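Side-chain contacts in alcohol dehydrogenase, zinc-containing (Streptococcus pneumoniae serotype 2, PDB 5YLN), which probably oxidises alcohols with NAD+ as a zinc-dependent alcohol dehydrogenase: residues A[95-100]-A[107-112]; A[43-48]-A[122-127]; A[257-262]-A[283-288]; A[186-191]-A[197-202]. All blocks are in the same frame, centred on the assembly; numbering follows the deposited sequence.

Contacts 1 and 2 belong to the GroES-like part of the chain, contacts 3 and 4 to the nucleotide-binding Rossmann part. Contact 1, partly buried in a loop that reaches the second subunit, is held by metal-sulfur bonds; contacts 2 to 4 are buried. Contact 2 is polar and slight, one weak bond close to the zinc of Cys42 and His64. Contact 4 is wholly apolar, the inside of a beta-alpha-beta unit, whereas contact 3 sets a leucine methyl against a glutamine side chain, adds an arginine-to-carbonyl bond and also meets the second subunit. The two Rossmann contacts touch, Phe257 CE2 lying 3.8 Å from Val202 CG1, while contacts 1 and 2 stay about 10 Å apart at their nearest atoms.

Contact 1 of 4, residues A[95-100]-A[107-112]. With ZN (zinc ion), chain F.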
loop_
_atom_site.group_PDB
_atom_site.type_symbol
_atom_site.label_atom_id
_atom_site.label_comp_id
_atom_site.label_asym_id
_atom_site.label_seq_id
_atom_site.Cartn_x
_atom_site.Cartn_y
_atom_site.Cartn_z
ATOM N N GLY A 95 -24.582 4.267 -8.489
ATOM C CA GLY A 95 -24.066 4.499 -9.824
ATOM C C GLY A 95 -23.809 5.950 -10.183
ATOM O O GLY A 95 -23.362 6.219 -11.303
ATOM N N LYS A 96 -24.060 6.890 -9.262
ATOM C CA LYS A 96 -24.031 8.315 -9.557
ATOM C C LYS A 96 -23.171 9.148 -8.616
ATOM O O LYS A 96 -22.888 10.303 -8.945
ATOM C CB LYS A 96 -25.452 8.904 -9.521
ATOM C CG LYS A 96 -26.387 8.486 -10.635
ATOM C CD LYS A 96 -27.808 8.926 -10.272
ATOM C CE LYS A 96 -28.742 8.936 -11.468
ATOM N NZ LYS A 96 -30.111 9.307 -11.012
ATOM N N CYS A 97 -22.780 8.636 -7.455
ATOM C CA CYS A 97 -22.137 9.489 -6.466
ATOM C C CYS A 97 -20.627 9.564 -6.714
ATOM O O CYS A 97 -20.086 8.945 -7.629
ATOM C CB CYS A 97 -22.415 8.974 -5.060
ATOM S SG CYS A 97 -21.520 7.437 -4.749
ATOM N N TYR A 98 -19.939 10.302 -5.841
ATOM C CA TYR A 98 -18.502 10.515 -5.975
ATOM C C TYR A 98 -17.748 9.189 -6.095
ATOM O O TYR A 98 -16.863 9.039 -6.948
ATOM C CB TYR A 98 -18.006 11.350 -4.785
ATOM C CG TYR A 98 -16.520 11.615 -4.761
ATOM C CD1 TYR A 98 -15.643 10.691 -4.210
ATOM C CD2 TYR A 98 -15.993 12.790 -5.283
ATOM C CE1 TYR A 98 -14.288 10.918 -4.187
ATOM C CE2 TYR A 98 -14.625 13.033 -5.261
ATOM C CZ TYR A 98 -13.781 12.088 -4.708
ATOM O OH TYR A 98 -12.426 12.300 -4.679
ATOM N N TYR A 99 -18.110 8.196 -5.269
ATOM C CA TYR A 99 -17.345 6.953 -5.262
ATOM C C TYR A 99 -17.829 5.968 -6.310
ATOM O O TYR A 99 -17.016 5.219 -6.857
ATOM C CB TYR A 99 -17.350 6.325 -3.860
ATOM C CG TYR A 99 -16.457 7.114 -2.942
ATOM C CD1 TYR A 99 -15.109 7.288 -3.263
ATOM C CD2 TYR A 99 -16.958 7.733 -1.792
ATOM C CE1 TYR A 99 -14.274 8.031 -2.447
ATOM C CE2 TYR A 99 -16.135 8.479 -0.976
ATOM C CZ TYR A 99 -14.791 8.633 -1.319
ATOM O OH TYR A 99 -13.955 9.365 -0.530
ATOM N N CYS A 100 -19.133 5.946 -6.600
ATOM C CA CYS A 100 -19.635 5.097 -7.681
ATOM C C CYS A 100 -19.042 5.505 -9.027
ATOM O O CYS A 100 -18.788 4.654 -9.892
ATOM C CB CYS A 100 -21.161 5.155 -7.740
ATOM S SG CYS A 100 -22.000 4.144 -6.481
ATOM N N HIS A 107 -17.935 2.177 -1.261
ATOM C CA HIS A 107 -18.096 3.412 -0.505
ATOM C C HIS A 107 -19.115 4.342 -1.139
ATOM O O HIS A 107 -19.030 5.558 -0.982
ATOM C CB HIS A 107 -16.744 4.086 -0.311
ATOM C CG HIS A 107 -15.843 3.275 0.562
ATOM N ND1 HIS A 107 -15.952 3.277 1.936
ATOM C CD2 HIS A 107 -14.889 2.360 0.261
ATOM C CE1 HIS A 107 -15.076 2.432 2.448
ATOM N NE2 HIS A 107 -14.412 1.869 1.453
ATOM N N CYS A 108 -20.120 3.772 -1.813
ATOM C CA CYS A 108 -21.229 4.564 -2.335
ATOM C C CYS A 108 -21.878 5.384 -1.216
ATOM O O CYS A 108 -22.125 4.877 -0.118
ATOM C CB CYS A 108 -22.252 3.636 -3.004
ATOM S SG CYS A 108 -23.834 4.437 -3.361
ATOM N N GLU A 109 -22.157 6.660 -1.498
ATOM C CA GLU A 109 -22.629 7.610 -0.487
ATOM C C GLU A 109 -24.149 7.760 -0.436
ATOM O O GLU A 109 -24.647 8.607 0.305
ATOM C CB GLU A 109 -22.002 8.993 -0.715
ATOM C CG GLU A 109 -20.475 8.999 -0.720
ATOM C CD GLU A 109 -19.854 10.397 -0.905
ATOM O OE1 GLU A 109 -18.894 10.724 -0.170
ATOM O OE2 GLU A 109 -20.310 11.159 -1.785
ATOM N N ASP A 110 -24.899 6.976 -1.206
ATOM C CA ASP A 110 -26.356 7.107 -1.283
ATOM C C ASP A 110 -26.959 5.708 -1.142
ATOM O O ASP A 110 -27.149 5.017 -2.148
ATOM C CB ASP A 110 -26.748 7.773 -2.591
ATOM C CG ASP A 110 -28.243 7.764 -2.829
ATOM O OD1 ASP A 110 -29.004 7.656 -1.843
ATOM O OD2 ASP A 110 -28.654 7.846 -4.014
ATOM N N GLU A 111 -27.264 5.317 0.095
ATOM C CA GLU A 111 -27.728 3.972 0.454
ATOM C C GLU A 111 -26.926 2.903 -0.288
ATOM O O GLU A 111 -27.458 2.072 -1.025
ATOM C CB GLU A 111 -29.237 3.788 0.208
ATOM C CG GLU A 111 -29.831 2.604 1.065
ATOM C CD GLU A 111 -31.350 2.353 0.909
ATOM O OE1 GLU A 111 -31.986 2.902 -0.013
ATOM O OE2 GLU A 111 -31.916 1.587 1.732
ATOM N N GLY A 112 -25.610 2.942 -0.078
ATOM C CA GLY A 112 -24.701 2.103 -0.828
ATOM C C GLY A 112 -23.609 1.533 0.052
ATOM O O GLY A 112 -23.544 1.804 1.249
HETATM ZN ZN ZN F . -23.021 5.676 -5.225
#
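Two irregular pieces of one loop run past each other here, closest where the CA atoms of Tyr99 and Cys108 lie 5.4 Å apart, and together they wrap the four-cysteine zinc site that this family uses as its structural zinc lobe. With no regular helix or strand to shape either piece, the metal does much of the holding. Cys100 SG binds zinc at 2.2 Å, while Cys97 SG and Cys108 SG each stand 2.4 Å from it; Cys94 supplies the fourth sulfur. Cysteine suits these places because a thiolate binds zinc tightly and can still accept backbone N-H groups. Cys97 SG sits between its own backbone N and carbonyl carbon (chi1 71°), where it receives two of them: Glu109 N from across the contact, at 3.4 Å and nearly straight (171°), and Cys100 N from its own segment. Gly95 N likewise serves Cys100 SG. Such bonds probably spread the negative charge gathered round the metal.

Beside the metal, the Tyr99 ring comes down obliquely on the other segment, its CD2 3.1 Å from His107 O; a broad ring suits this buried place, covering backbone and side chain together. The carboxylate of Glu109 stands almost perpendicular to this ring, with OE1 3.6 Å from Tyr99 CE2, and glutamate suits the spot because it can pair with Arg240 of the second subunit in a salt bridge. That same arginine makes a cation-pi contact with Tyr98, whose CD1 lies over the centre of the Tyr99 ring. At Cys108, SG accepts the N-H of Asp110 over 3.5 Å.

Contact 2 of 4, residues A[43-48]-A[122-127]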
loop_
_atom_site.group_PDB
_atom_site.type_symbol
_atom_site.label_atom_id
_atom_site.label_comp_id
_atom_site.label_asym_id
_atom_site.label_seq_id
_atom_site.Cartn_x
_atom_site.Cartn_y
_atom_site.Cartn_z
ATOM N N GLY A 43 -18.387 -15.590 7.123
ATOM C CA GLY A 43 -17.782 -15.466 8.439
ATOM C C GLY A 43 -18.232 -14.217 9.181
ATOM O O GLY A 43 -18.426 -14.250 10.400
ATOM N N THR A 44 -18.424 -13.104 8.456
ATOM C CA THR A 44 -18.888 -11.862 9.074
ATOM C C THR A 44 -20.234 -12.048 9.774
ATOM O O THR A 44 -20.495 -11.396 10.786
ATOM C CB THR A 44 -18.974 -10.745 8.015
ATOM O OG1 THR A 44 -17.672 -10.448 7.483
ATOM C CG2 THR A 44 -19.568 -9.476 8.599
ATOM N N ASP A 45 -21.096 -12.934 9.256
ATOM C CA ASP A 45 -22.372 -13.194 9.919
ATOM C C ASP A 45 -22.149 -13.795 11.301
ATOM O O ASP A 45 -22.840 -13.438 12.266
ATOM C CB ASP A 45 -23.238 -14.124 9.060
ATOM C CG ASP A 45 -23.592 -13.525 7.686
ATOM O OD1 ASP A 45 -23.720 -12.282 7.565
ATOM O OD2 ASP A 45 -23.742 -14.305 6.720
ATOM N N LEU A 46 -21.201 -14.733 11.409
ATOM C CA LEU A 46 -20.840 -15.282 12.717
ATOM C C LEU A 46 -20.381 -14.178 13.659
ATOM O O LEU A 46 -20.772 -14.140 14.829
ATOM C CB LEU A 46 -19.743 -16.333 12.554
ATOM C CG LEU A 46 -20.121 -17.474 11.613
ATOM C CD1 LEU A 46 -19.038 -18.527 11.586
ATOM C CD2 LEU A 46 -21.459 -18.049 12.060
ATOM N N HIS A 47 -19.544 -13.269 13.156
ATOM C CA HIS A 47 -19.075 -12.142 13.958
ATOM C C HIS A 47 -20.234 -11.261 14.417
ATOM O O HIS A 47 -20.245 -10.800 15.563
ATOM C CB HIS A 47 -18.071 -11.305 13.159
ATOM C CG HIS A 47 -16.735 -11.962 12.986
ATOM N ND1 HIS A 47 -15.891 -12.223 14.043
ATOM C CD2 HIS A 47 -16.089 -12.391 11.873
ATOM C CE1 HIS A 47 -14.791 -12.801 13.595
ATOM N NE2 HIS A 47 -14.884 -12.912 12.281
ATOM N N ILE A 48 -21.205 -10.994 13.530
ATOM C CA ILE A 48 -22.353 -10.175 13.923
ATOM C C ILE A 48 -23.082 -10.812 15.102
ATOM O O ILE A 48 -23.413 -10.141 16.084
ATOM C CB ILE A 48 -23.312 -9.960 12.739
ATOM C CG1 ILE A 48 -22.710 -9.040 11.680
ATOM C CG2 ILE A 48 -24.658 -9.402 13.239
ATOM C CD1 ILE A 48 -23.396 -9.158 10.351
ATOM N N GLY A 122 -30.913 -8.228 5.263
ATOM C CA GLY A 122 -30.125 -9.007 4.334
ATOM C C GLY A 122 -30.870 -10.183 3.713
ATOM O O GLY A 122 -32.102 -10.204 3.621
ATOM N N MET A 123 -30.109 -11.190 3.286
ATOM C CA MET A 123 -30.585 -12.162 2.300
ATOM C C MET A 123 -31.005 -13.493 2.891
ATOM O O MET A 123 -31.534 -14.328 2.151
ATOM C CB MET A 123 -29.535 -12.374 1.203
ATOM C CG MET A 123 -28.943 -11.075 0.663
ATOM S SD MET A 123 -28.214 -11.342 -0.964
ATOM C CE MET A 123 -27.364 -9.796 -1.203
ATOM N N GLN A 124 -30.841 -13.696 4.203
ATOM C CA GLN A 124 -31.284 -14.935 4.850
ATOM C C GLN A 124 -32.754 -14.809 5.244
ATOM O O GLN A 124 -33.119 -14.713 6.423
ATOM C CB GLN A 124 -30.405 -15.263 6.048
ATOM C CG GLN A 124 -29.074 -15.804 5.584
ATOM C CD GLN A 124 -27.977 -15.702 6.612
ATOM O OE1 GLN A 124 -28.246 -15.509 7.779
ATOM N NE2 GLN A 124 -26.729 -15.830 6.174
ATOM N N ALA A 125 -33.588 -14.797 4.200
ATOM C CA ALA A 125 -35.028 -14.600 4.284
ATOM C C ALA A 125 -35.631 -15.014 2.951
ATOM O O ALA A 125 -34.912 -15.309 1.991
ATOM C CB ALA A 125 -35.378 -13.145 4.597
ATOM N N GLU A 126 -36.967 -14.973 2.888
ATOM C CA GLU A 126 -37.664 -15.379 1.669
ATOM C C GLU A 126 -37.574 -14.318 0.578
ATOM O O GLU A 126 -37.409 -14.650 -0.602
ATOM C CB GLU A 126 -39.133 -15.669 1.955
ATOM C CG GLU A 126 -39.407 -16.915 2.771
ATOM C CD GLU A 126 -40.908 -17.093 3.047
ATOM O OE1 GLU A 126 -41.665 -17.266 2.070
ATOM O OE2 GLU A 126 -41.324 -17.027 4.228
ATOM N N TYR A 127 -37.746 -13.048 0.947
ATOM C CA TYR A 127 -37.740 -11.938 0.009
ATOM C C TYR A 127 -36.777 -10.876 0.509
ATOM O O TYR A 127 -36.515 -10.761 1.711
ATOM C CB TYR A 127 -39.143 -11.327 -0.190
ATOM C CG TYR A 127 -40.183 -12.306 -0.707
ATOM C CD1 TYR A 127 -40.951 -13.083 0.172
ATOM C CD2 TYR A 127 -40.397 -12.461 -2.067
ATOM C CE1 TYR A 127 -41.902 -13.980 -0.314
ATOM C CE2 TYR A 127 -41.350 -13.360 -2.560
ATOM C CZ TYR A 127 -42.088 -14.112 -1.689
ATOM O OH TYR A 127 -43.005 -14.989 -2.222
#
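The backbones of Asp45 and Gln124 stay well apart in the GroES-like domain, their CA atoms 10.4 Å from each other, where the first turn of helix 43-50 faces an inverse gamma turn centred on Gln124. Only these two side chains span the gap, meeting from opposite directions. Gln124 is extended beyond CG, which carries its amide far enough for NE2 to come within 3.4 Å of Asp45 OD2. The hydrogen bond is weak: its N-H...O angle is 130°, and the amide and carboxylate planes are turned 81° apart.

Each group has firmer partners. Asp45 OD2 accepts the backbone N-H of Cys42, while Gln124 NE2 also donates to Thr40 O and Gln124 OE1 is hydrogen-bonded to Tyr333 OH. Glutamine suits this buried position because one amide can give and take bonds at once; aspartate suits the start of the helix, where its oxygen meets an N-H. Cys42 and His64 bind the zinc that is probably the catalytic one, as in relatives, and the Asp45 side chain lies about 6 Å from that metal. The contact thus joins the shell behind the zinc ligands to the chain leading into strand 127-129. The gamma turn itself is closed by a weak bond of 2.9 Å from Ala125 N to Met123 O.

Contact 3 of 4, residues A[257-262]-A[283-288]; sequences FCQKII and DKLWIR
Arg288 sets out with CG opposite its backbone N (chi1 -160°) and stays extended as far as NE, a course that brings its guanidinium edge to the carbonyl oxygen of Ile262. The Gln259 chain crosses Leu285 at about a right angle.

The arginine bond is strong and directed: NE donates to Ile262 O at 2.9 Å with an N-H...O angle of 167°, the oxygen lying in the guanidinium plane. Arg288 NH2 adds a weak bond of 3.4 Å to the same atom. A long side chain ending in a flat group with N-H donors round its edge is well fitted to satisfy a carbonyl of a neighbouring segment. Beside it, the Leu285 CD1 methyl rests against the Gln259 side chain, 3.6 Å from OE1 and 3.9 Å from CB. This amide can be buried because its polar ends are engaged, OE1 by Asp281 N and NE2 by Asp256 OD1 and Glu279 O.

The contact thus joins the region where helix 252-261 leads into strand 262-263 to helix 282-285 and the residues after it, in the Rossmann part. Phe280 of strand 278-280 packs on both Gln259 and Leu285, a buried setting that suits leucine; Tyr234 of helix 226-236 touches Arg288, and Leu285 O accepts a bond from Thr294 of the second subunit.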
loop_
_atom_site.group_PDB
_atom_site.type_symbol
_atom_site.label_atom_id
_atom_site.label_comp_id
_atom_site.label_asym_id
_atom_site.label_seq_id
_atom_site.Cartn_x
_atom_site.Cartn_y
_atom_site.Cartn_z
ATOM N N PHE A 257 2.803 -12.390 10.553
ATOM C CA PHE A 257 3.431 -13.379 9.680
ATOM C C PHE A 257 3.659 -12.806 8.278
ATOM O O PHE A 257 4.754 -12.921 7.711
ATOM C CB PHE A 257 2.548 -14.625 9.612
ATOM C CG PHE A 257 3.214 -15.823 9.009
ATOM C CD1 PHE A 257 3.955 -16.695 9.799
ATOM C CD2 PHE A 257 3.076 -16.104 7.666
ATOM C CE1 PHE A 257 4.566 -17.812 9.232
ATOM C CE2 PHE A 257 3.670 -17.207 7.101
ATOM C CZ PHE A 257 4.423 -18.061 7.872
ATOM N N CYS A 258 2.626 -12.177 7.713
ATOM C CA CYS A 258 2.721 -11.602 6.375
ATOM C C CYS A 258 3.877 -10.622 6.267
ATOM O O CYS A 258 4.592 -10.603 5.255
ATOM C CB CYS A 258 1.413 -10.906 6.013
ATOM S SG CYS A 258 0.136 -12.039 5.494
ATOM N N GLN A 259 4.083 -9.797 7.297
ATOM C CA GLN A 259 5.103 -8.768 7.168
ATOM C C GLN A 259 6.497 -9.350 7.340
ATOM O O GLN A 259 7.472 -8.717 6.930
ATOM C CB GLN A 259 4.836 -7.606 8.137
ATOM C CG GLN A 259 5.116 -7.866 9.579
ATOM C CD GLN A 259 4.869 -6.628 10.446
ATOM O OE1 GLN A 259 4.831 -5.494 9.948
ATOM N NE2 GLN A 259 4.701 -6.846 11.753
ATOM N N LYS A 260 6.604 -10.568 7.867
ATOM C CA LYS A 260 7.891 -11.239 7.982
ATOM C C LYS A 260 8.321 -11.982 6.713
ATOM O O LYS A 260 9.506 -12.303 6.571
ATOM C CB LYS A 260 7.854 -12.201 9.171
ATOM C CG LYS A 260 7.779 -11.451 10.502
ATOM C CD LYS A 260 8.307 -12.303 11.640
ATOM C CE LYS A 260 8.721 -11.459 12.849
ATOM N NZ LYS A 260 7.828 -10.287 13.045
ATOM N N ILE A 261 7.409 -12.270 5.787
ATOM C CA ILE A 261 7.746 -13.092 4.630
ATOM C C ILE A 261 7.722 -12.317 3.331
ATOM O O ILE A 261 8.134 -12.861 2.297
ATOM C CB ILE A 261 6.823 -14.324 4.519
ATOM C CG1 ILE A 261 5.349 -13.902 4.355
ATOM C CG2 ILE A 261 7.022 -15.221 5.724
ATOM C CD1 ILE A 261 4.416 -14.975 3.698
ATOM N N ILE A 262 7.253 -11.075 3.346
ATOM C CA ILE A 262 7.129 -10.307 2.129
ATOM C C ILE A 262 8.516 -9.864 1.674
ATOM O O ILE A 262 9.372 -9.503 2.483
ATOM C CB ILE A 262 6.178 -9.122 2.362
ATOM C CG1 ILE A 262 5.738 -8.534 1.032
ATOM C CG2 ILE A 262 6.790 -8.083 3.294
ATOM C CD1 ILE A 262 4.900 -9.491 0.207
ATOM N N ASP A 283 10.129 0.137 11.333
ATOM C CA ASP A 283 11.570 0.220 11.562
ATOM C C ASP A 283 12.332 -0.735 10.648
ATOM O O ASP A 283 13.438 -0.415 10.200
ATOM C CB ASP A 283 11.917 -0.044 13.041
ATOM C CG ASP A 283 11.261 -1.311 13.616
ATOM O OD1 ASP A 283 10.103 -1.617 13.268
ATOM O OD2 ASP A 283 11.907 -1.990 14.451
ATOM N N LYS A 284 11.743 -1.884 10.323
ATOM C CA LYS A 284 12.401 -2.843 9.446
ATOM C C LYS A 284 11.983 -2.686 7.988
ATOM O O LYS A 284 12.773 -2.988 7.084
ATOM C CB LYS A 284 12.097 -4.279 9.901
ATOM C CG LYS A 284 12.289 -4.545 11.417
ATOM C CD LYS A 284 13.674 -4.139 11.908
ATOM C CE LYS A 284 13.832 -4.408 13.412
ATOM N NZ LYS A 284 14.938 -3.598 14.005
ATOM N N LEU A 285 10.757 -2.231 7.741
ATOM C CA LEU A 285 10.176 -2.321 6.416
ATOM C C LEU A 285 10.224 -1.013 5.642
ATOM O O LEU A 285 9.923 -1.014 4.443
ATOM C CB LEU A 285 8.728 -2.816 6.522
ATOM C CG LEU A 285 8.634 -4.252 7.060
ATOM C CD1 LEU A 285 7.183 -4.616 7.373
ATOM C CD2 LEU A 285 9.251 -5.276 6.083
ATOM N N TRP A 286 10.585 0.102 6.283
ATOM C CA TRP A 286 10.711 1.346 5.528
ATOM C C TRP A 286 11.695 1.186 4.370
ATOM O O TRP A 286 11.471 1.743 3.284
ATOM C CB TRP A 286 11.120 2.501 6.456
ATOM C CG TRP A 286 12.592 2.565 6.728
ATOM C CD1 TRP A 286 13.248 2.030 7.786
ATOM C CD2 TRP A 286 13.590 3.186 5.909
ATOM N NE1 TRP A 286 14.591 2.266 7.681
ATOM C CE2 TRP A 286 14.830 2.981 6.540
ATOM C CE3 TRP A 286 13.554 3.889 4.696
ATOM C CZ2 TRP A 286 16.034 3.455 6.007
ATOM C CZ3 TRP A 286 14.752 4.359 4.162
ATOM C CH2 TRP A 286 15.972 4.132 4.816
ATOM N N ILE A 287 12.740 0.366 4.552
ATOM C CA ILE A 287 13.771 0.203 3.529
ATOM C C ILE A 287 13.444 -0.893 2.534
ATOM O O ILE A 287 14.095 -0.960 1.485
ATOM C CB ILE A 287 15.147 -0.103 4.157
ATOM C CG1 ILE A 287 16.289 0.362 3.233
ATOM C CG2 ILE A 287 15.258 -1.593 4.502
ATOM C CD1 ILE A 287 17.690 -0.086 3.676
ATOM N N ARG A 288 12.429 -1.727 2.799
ATOM C CA ARG A 288 12.191 -2.927 2.009
ATOM C C ARG A 288 11.333 -2.690 0.763
ATOM O O ARG A 288 11.123 -3.627 -0.017
ATOM C CB ARG A 288 11.546 -4.005 2.896
ATOM C CG ARG A 288 11.664 -5.431 2.361
ATOM C CD ARG A 288 11.569 -6.454 3.477
ATOM N NE ARG A 288 11.641 -7.848 3.027
ATOM C CZ ARG A 288 12.770 -8.490 2.727
ATOM N NH1 ARG A 288 13.936 -7.857 2.784
ATOM N NH2 ARG A 288 12.743 -9.764 2.355
#

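Contact 4 of 4, residues A[186-191]-A[197-202]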
loop_
_atom_site.group_PDB
_atom_site.type_symbol
_atom_site.label_atom_id
_atom_site.label_comp_id
_atom_site.label_asym_id
_atom_site.label_seq_id
_atom_site.Cartn_x
_atom_site.Cartn_y
_atom_site.Cartn_z
ATOM N N ALA A 186 -10.941 -18.903 -1.762
ATOM C CA ALA A 186 -11.466 -18.096 -2.856
ATOM C C ALA A 186 -10.359 -17.292 -3.534
ATOM O O ALA A 186 -10.320 -17.184 -4.768
ATOM C CB ALA A 186 -12.564 -17.172 -2.331
ATOM N N ALA A 187 -9.452 -16.720 -2.738
ATOM C CA ALA A 187 -8.286 -16.035 -3.292
ATOM C C ALA A 187 -7.375 -17.003 -4.043
ATOM O O ALA A 187 -6.771 -16.639 -5.061
ATOM C CB ALA A 187 -7.513 -15.352 -2.168
ATOM N N LEU A 188 -7.231 -18.223 -3.519
ATOM C CA LEU A 188 -6.430 -19.242 -4.179
ATOM C C LEU A 188 -6.967 -19.550 -5.576
ATOM O O LEU A 188 -6.195 -19.666 -6.536
ATOM C CB LEU A 188 -6.412 -20.500 -3.320
ATOM C CG LEU A 188 -5.739 -21.745 -3.899
ATOM C CD1 LEU A 188 -4.253 -21.495 -4.213
ATOM C CD2 LEU A 188 -5.896 -22.915 -2.918
ATOM N N LEU A 189 -8.291 -19.678 -5.711
ATOM C CA LEU A 189 -8.867 -19.999 -7.015
ATOM C C LEU A 189 -8.639 -18.868 -8.013
ATOM O O LEU A 189 -8.271 -19.110 -9.165
ATOM C CB LEU A 189 -10.362 -20.290 -6.890
ATOM C CG LEU A 189 -10.695 -21.570 -6.116
ATOM C CD1 LEU A 189 -12.183 -21.680 -5.936
ATOM C CD2 LEU A 189 -10.147 -22.787 -6.830
ATOM N N THR A 190 -8.897 -17.632 -7.602
ATOM C CA THR A 190 -8.787 -16.532 -8.547
ATOM C C THR A 190 -7.347 -16.099 -8.786
ATOM O O THR A 190 -7.070 -15.508 -9.835
ATOM C CB THR A 190 -9.631 -15.339 -8.083
ATOM O OG1 THR A 190 -9.156 -14.857 -6.817
ATOM C CG2 THR A 190 -11.095 -15.750 -7.954
ATOM N N ALA A 191 -6.424 -16.381 -7.855
ATOM C CA ALA A 191 -5.017 -16.084 -8.117
ATOM C C ALA A 191 -4.496 -16.898 -9.284
ATOM O O ALA A 191 -3.507 -16.513 -9.914
ATOM C CB ALA A 191 -4.136 -16.356 -6.893
ATOM N N ALA A 197 4.007 -18.457 -10.224
ATOM C CA ALA A 197 4.900 -19.621 -10.140
ATOM C C ALA A 197 4.639 -20.446 -8.881
ATOM O O ALA A 197 4.669 -21.680 -8.917
ATOM C CB ALA A 197 6.352 -19.161 -10.177
ATOM N N LYS A 198 4.389 -19.776 -7.759
ATOM C CA LYS A 198 4.233 -20.420 -6.462
ATOM C C LYS A 198 2.998 -19.869 -5.773
ATOM O O LYS A 198 2.809 -18.649 -5.678
ATOM C CB LYS A 198 5.465 -20.208 -5.576
ATOM C CG LYS A 198 6.671 -21.002 -6.029
ATOM C CD LYS A 198 7.793 -20.954 -5.018
ATOM C CE LYS A 198 8.859 -21.972 -5.378
ATOM N NZ LYS A 198 9.506 -21.684 -6.683
ATOM N N LEU A 199 2.157 -20.781 -5.316
ATOM C CA LEU A 199 0.966 -20.490 -4.535
ATOM C C LEU A 199 1.118 -21.293 -3.255
ATOM O O LEU A 199 0.815 -22.492 -3.224
ATOM C CB LEU A 199 -0.302 -20.877 -5.273
ATOM C CG LEU A 199 -0.947 -19.821 -6.143
ATOM C CD1 LEU A 199 -2.037 -20.474 -6.985
ATOM C CD2 LEU A 199 -1.520 -18.756 -5.267
ATOM N N ILE A 200 1.594 -20.628 -2.216
ATOM C CA ILE A 200 1.940 -21.269 -0.960
ATOM C C ILE A 200 0.790 -21.033 0.019
ATOM O O ILE A 200 0.512 -19.891 0.401
ATOM C CB ILE A 200 3.268 -20.719 -0.430
ATOM C CG1 ILE A 200 4.321 -20.797 -1.543
ATOM C CG2 ILE A 200 3.681 -21.466 0.833
ATOM C CD1 ILE A 200 5.535 -19.897 -1.349
ATOM N N MET A 201 0.084 -22.094 0.402
ATOM C CA MET A 201 -0.956 -21.957 1.413
ATOM C C MET A 201 -0.337 -22.165 2.785
ATOM O O MET A 201 0.388 -23.142 3.003
ATOM C CB MET A 201 -2.103 -22.947 1.195
ATOM C CG MET A 201 -3.349 -22.655 2.066
ATOM S SD MET A 201 -4.374 -21.270 1.469
ATOM C CE MET A 201 -4.042 -21.433 -0.244
ATOM N N VAL A 202 -0.616 -21.237 3.698
ATOM C CA VAL A 202 -0.121 -21.280 5.071
ATOM C C VAL A 202 -1.322 -21.337 6.001
ATOM O O VAL A 202 -2.244 -20.521 5.871
ATOM C CB VAL A 202 0.769 -20.061 5.388
ATOM C CG1 VAL A 202 1.330 -20.141 6.825
ATOM C CG2 VAL A 202 1.889 -19.982 4.386
#
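None of the side chains that meet here, Leu188 and Ala191 with Leu199 and Met201, carries a flat group, and the packing is therefore of methyl on methyl, without ring faces or edges. Leu188 is the hub. Its CG stands opposite the backbone N (chi1 174°), which turns the branched end to the strand: CD1 meets Leu199 CD1 at 3.7 Å, CD2 is nearest Met201 CE at 3.6 Å, and that methionine methyl touches Leu188 CD1 as well. Met201 gets there because its chain bends at both chi2 and chi3, bringing the terminal methyl back to the helix although its CB does not point at it. One turn further on, Ala191 CB fits against Leu199 CD2 at 3.9 Å. The small alanine lets the helix lie close to the branched leucine, while the flexible methionine fills in beside Leu188.

Helix 186-191 and strand 198-202 run almost exactly antiparallel, at 176°, with their axes 10.3 Å apart. They are the second and third members of the beta-alpha-beta crossover 174-178, 182-191, 198-203, the opening unit of the Rossmann fold. Ile177 of strand 174-178 packs on Leu188 and Met201, and Val175 on Leu199; helix 206-214 adds Ala212 against Leu188 and Met201, while Val164 of helix 157-165 touches Ala191.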